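Cycloalternan-forming enzyme (Listeria monocytogenes serovar 1/2a, PDB 5F7U) is a multidomain carbohydrate-active protein of glycoside hydrolase family 31, built round a TIM barrel with flanking beta domains and a family 6 carbohydrate-binding module. Local coordinates at residues L156-M161 against V347-D352. The protein carries 1 engineered substitution. Numbering follows the deposited sequence.
Sequences LDTLRM and VNNYTD. With MG (magnesium ion), chain H.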
ATOM      1  N   LEU A 156      -1.920 -10.130  24.495  1.00 17.18           N
ATOM      2  CA  LEU A 156      -1.252 -11.381  24.847  1.00 17.35           C
ATOM      3  C   LEU A 156      -0.316 -11.886  23.735  1.00 16.88           C
ATOM      4  O   LEU A 156       0.569 -12.696  23.985  1.00 16.68           O
ATOM      5  CB  LEU A 156      -2.269 -12.434  25.281  1.00 18.42           C
ATOM      6  CG  LEU A 156      -3.136 -12.017  26.488  1.00 19.27           C
ATOM      7  CD1 LEU A 156      -4.043 -13.170  26.872  1.00 20.65           C
ATOM      8  CD2 LEU A 156      -2.271 -11.578  27.672  1.00 19.17           C
ATOM      9  N   ASP A 157      -0.500 -11.356  22.524  1.00 16.71           N
ATOM     10  CA  ASP A 157       0.365 -11.705  21.382  1.00 16.63           C
ATOM     11  C   ASP A 157       1.291 -10.575  20.887  1.00 15.94           C
ATOM     12  O   ASP A 157       1.870 -10.697  19.815  1.00 15.41           O
ATOM     13  CB  ASP A 157      -0.483 -12.253  20.209  1.00 17.30           C
ATOM     14  CG  ASP A 157      -1.549 -11.277  19.716  1.00 18.16           C
ATOM     15  OD1 ASP A 157      -1.578 -10.100  20.132  1.00 17.95           O
ATOM     16  OD2 ASP A 157      -2.394 -11.704  18.901  1.00 18.74           O
ATOM     17  N   THR A 158       1.414  -9.488  21.655  1.00 15.04           N
ATOM     18  CA  THR A 158       2.165  -8.305  21.215  1.00 15.25           C
ATOM     19  C   THR A 158       2.985  -7.798  22.403  1.00 15.23           C
ATOM     20  O   THR A 158       2.418  -7.302  23.379  1.00 15.32           O
ATOM     21  CB  THR A 158       1.210  -7.215  20.677  1.00 15.58           C
ATOM     22  OG1 THR A 158       0.502  -7.718  19.536  1.00 16.28           O
ATOM     23  CG2 THR A 158       1.985  -5.941  20.243  1.00 15.39           C
ATOM     24  N   LEU A 159       4.306  -7.961  22.307  1.00 15.02           N
ATOM     25  CA  LEU A 159       5.235  -7.632  23.391  1.00 15.07           C
ATOM     26  C   LEU A 159       5.834  -6.254  23.175  1.00 14.63           C
ATOM     27  O   LEU A 159       6.271  -5.944  22.075  1.00 14.58           O
ATOM     28  CB  LEU A 159       6.339  -8.686  23.454  1.00 15.63           C
ATOM     29  CG  LEU A 159       7.531  -8.453  24.392  1.00 15.73           C
ATOM     30  CD1 LEU A 159       7.100  -8.571  25.853  1.00 16.12           C
ATOM     31  CD2 LEU A 159       8.648  -9.441  24.080  1.00 16.45           C
ATOM     32  N   ARG A 160       5.864  -5.445  24.226  1.00 14.66           N
ATOM     33  CA  ARG A 160       6.474  -4.117  24.167  1.00 14.23           C
ATOM     34  C   ARG A 160       7.722  -4.097  25.040  1.00 14.83           C
ATOM     35  O   ARG A 160       7.678  -4.492  26.203  1.00 14.98           O
ATOM     36  CB  ARG A 160       5.487  -3.056  24.677  1.00 14.30           C
ATOM     37  CG  ARG A 160       5.947  -1.628  24.450  1.00 13.77           C
ATOM     38  CD  ARG A 160       4.966  -0.704  25.131  1.00 14.48           C
ATOM     39  NE  ARG A 160       5.210   0.689  24.811  1.00 14.76           N
ATOM     40  CZ  ARG A 160       4.403   1.676  25.196  1.00 15.42           C
ATOM     41  NH1 ARG A 160       3.306   1.409  25.922  1.00 15.66           N
ATOM     42  NH2 ARG A 160       4.678   2.925  24.830  1.00 15.90           N
ATOM     43  N   MET A 161       8.825  -3.611  24.481  1.00 15.03           N
ATOM     44  CA  MET A 161      10.077  -3.421  25.219  1.00 16.08           C
ATOM     45  C   MET A 161      10.387  -1.952  25.380  1.00 15.06           C
ATOM     46  O   MET A 161      10.363  -1.228  24.402  1.00 14.28           O
ATOM     47  CB  MET A 161      11.236  -4.017  24.423  1.00 18.10           C
ATOM     48  CG  MET A 161      11.680  -5.360  24.905  1.00 21.90           C
ATOM     49  SD  MET A 161      10.458  -6.577  24.471  1.00 25.83           S
ATOM     50  CE  MET A 161      10.864  -6.724  22.716  1.00 25.61           C
ATOM     51  N   VAL A 347      -0.608  -7.072  11.068  1.00 13.08           N
ATOM     52  CA  VAL A 347      -0.924  -5.711  10.608  1.00 13.34           C
ATOM     53  C   VAL A 347      -2.043  -5.069  11.427  1.00 13.58           C
ATOM     54  O   VAL A 347      -1.925  -3.891  11.817  1.00 13.78           O
ATOM     55  CB  VAL A 347      -1.199  -5.655   9.082  1.00 13.13           C
ATOM     56  CG1 VAL A 347      -1.456  -4.212   8.630  1.00 13.19           C
ATOM     57  CG2 VAL A 347       0.020  -6.202   8.364  1.00 13.32           C
ATOM     58  N   ASN A 348      -3.114  -5.823  11.696  1.00 13.81           N
ATOM     59  CA  ASN A 348      -4.167  -5.315  12.560  1.00 14.40           C
ATOM     60  C   ASN A 348      -3.625  -4.866  13.930  1.00 14.27           C
ATOM     61  O   ASN A 348      -3.978  -3.783  14.409  1.00 14.07           O
ATOM     62  CB  ASN A 348      -5.289  -6.326  12.754  1.00 15.12           C
ATOM     63  CG  ASN A 348      -6.434  -5.756  13.541  1.00 16.15           C
ATOM     64  OD1 ASN A 348      -7.099  -4.813  13.099  1.00 16.67           O
ATOM     65  ND2 ASN A 348      -6.639  -6.277  14.751  1.00 17.17           N
ATOM     66  N   ASN A 349      -2.777  -5.698  14.537  1.00 14.37           N
ATOM     67  CA  ASN A 349      -2.197  -5.354  15.850  1.00 14.63           C
ATOM     68  C   ASN A 349      -1.354  -4.089  15.779  1.00 14.64           C
ATOM     69  O   ASN A 349      -1.400  -3.259  16.678  1.00 15.14           O
ATOM     70  CB  ASN A 349      -1.424  -6.542  16.447  1.00 15.12           C
ATOM     71  CG  ASN A 349      -2.332  -7.715  16.768  1.00 15.94           C
ATOM     72  OD1 ASN A 349      -3.546  -7.545  16.877  1.00 16.56           O
ATOM     73  ND2 ASN A 349      -1.758  -8.917  16.905  1.00 15.97           N
ATOM     74  N   TYR A 350      -0.606  -3.930  14.688  1.00 14.18           N
ATOM     75  CA  TYR A 350       0.140  -2.715  14.447  1.00 14.33           C
ATOM     76  C   TYR A 350      -0.827  -1.513  14.398  1.00 14.48           C
ATOM     77  O   TYR A 350      -0.531  -0.466  14.966  1.00 14.46           O
ATOM     78  CB  TYR A 350       0.979  -2.860  13.160  1.00 14.17           C
ATOM     79  CG  TYR A 350       1.474  -1.541  12.625  1.00 14.08           C
ATOM     80  CD1 TYR A 350       2.542  -0.873  13.241  1.00 14.41           C
ATOM     81  CD2 TYR A 350       0.852  -0.934  11.539  1.00 14.26           C
ATOM     82  CE1 TYR A 350       2.991   0.349  12.774  1.00 14.27           C
ATOM     83  CE2 TYR A 350       1.281   0.320  11.065  1.00 14.09           C
ATOM     84  CZ  TYR A 350       2.355   0.943  11.689  1.00 14.33           C
ATOM     85  OH  TYR A 350       2.764   2.181  11.261  1.00 14.49           O
ATOM     86  N   THR A 351      -1.967  -1.668  13.728  1.00 14.68           N
ATOM     87  CA  THR A 351      -2.939  -0.562  13.660  1.00 15.56           C
ATOM     88  C   THR A 351      -3.626  -0.291  15.003  1.00 15.87           C
ATOM     89  O   THR A 351      -4.094   0.828  15.247  1.00 16.24           O
ATOM     90  CB  THR A 351      -3.977  -0.714  12.531  1.00 15.78           C
ATOM     91  OG1 THR A 351      -4.821  -1.842  12.802  1.00 16.88           O
ATOM     92  CG2 THR A 351      -3.276  -0.817  11.181  1.00 16.10           C
ATOM     93  N   ASP A 352      -3.657  -1.291  15.885  1.00 15.94           N
ATOM     94  CA  ASP A 352      -4.103  -1.044  17.257  1.00 16.70           C
ATOM     95  C   ASP A 352      -3.183  -0.021  17.920  1.00 16.44           C
ATOM     96  O   ASP A 352      -3.631   0.814  18.725  1.00 16.61           O
ATOM     97  CB  ASP A 352      -4.060  -2.308  18.103  1.00 17.61           C
ATOM     98  CG  ASP A 352      -5.152  -3.283  17.771  1.00 18.52           C
ATOM     99  OD1 ASP A 352      -6.235  -2.911  17.265  1.00 18.66           O
ATOM    100  OD2 ASP A 352      -4.932  -4.468  18.051  1.00 19.62           O
TER
HETATM  101 MG    MG H1102      -5.066  -8.641  17.948  1.00 14.67          MG
HETATM  102  O   HOH W   1      -4.300 -10.504  17.537  1.00 17.09           O
HETATM  103  O   HOH W   2      -3.746  -8.547  19.583  1.00 15.02           O
HETATM  104  O   HOH W   3      -6.203  -8.782  16.299  1.00 17.22           O
HETATM  105  O   HOH W   4      -5.947  -6.870  18.388  1.00 18.70           O
HETATM  106  O   HOH W   5      -6.626  -9.519  19.085  1.00 17.28           O
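Thr158, at the start of strand 158-164, and Asn349, on helix 343-354, are the residues at which the two backbones come closest, with their CA atoms 7.5 Å apart, and a hydrated magnesium ion lies beside this gap. Asn349 is the one protein ligand of the metal among the two segments: its OD1 binds the magnesium ion at 2.2 Å, and five waters bring the count to six oxygens. With CG anti to the carbonyl carbon (chi1 -65°), the Asn349 amide reaches off the helix toward the strand. Asp157 approaches from the opposite direction, its carboxylate plane turned 52° from that amide, and stays in the second shell, OD2 standing 4.2 Å from the magnesium ion. Asp157 OD2 accepts a hydrogen bond from a metal-bound water at 2.6 Å, and the same water accepts from Asn349 ND2, so a single water bridges the two side chains. A second metal-bound water lies 2.7 Å from Asp157 OD1, though other acceptors compete for its protons; the Thr158 hydroxyl donates to the same oxygen from above the carboxylate plane (47° out of it). Two more inner-shell waters are held from the helix, one donating to Asp352 OD2 at 2.6 Å and the other accepting from Asn348 ND2. The ion probably eases the gathering of negative charge between Asp157 and Asp352. The site thus ties strand to helix largely through ordered water, with little direct contact. Strand 333-338 flanks both: it pairs antiparallel with 158-164, its Ile338 touches both Thr158 and Asn349, and Ser339 just beyond it bonds through its backbone to Asp157 and accepts from Asn349 ND2. On another side of helix 343-354, Tyr350 stacks on Phe290 and meets Tyr300 edge-to-face.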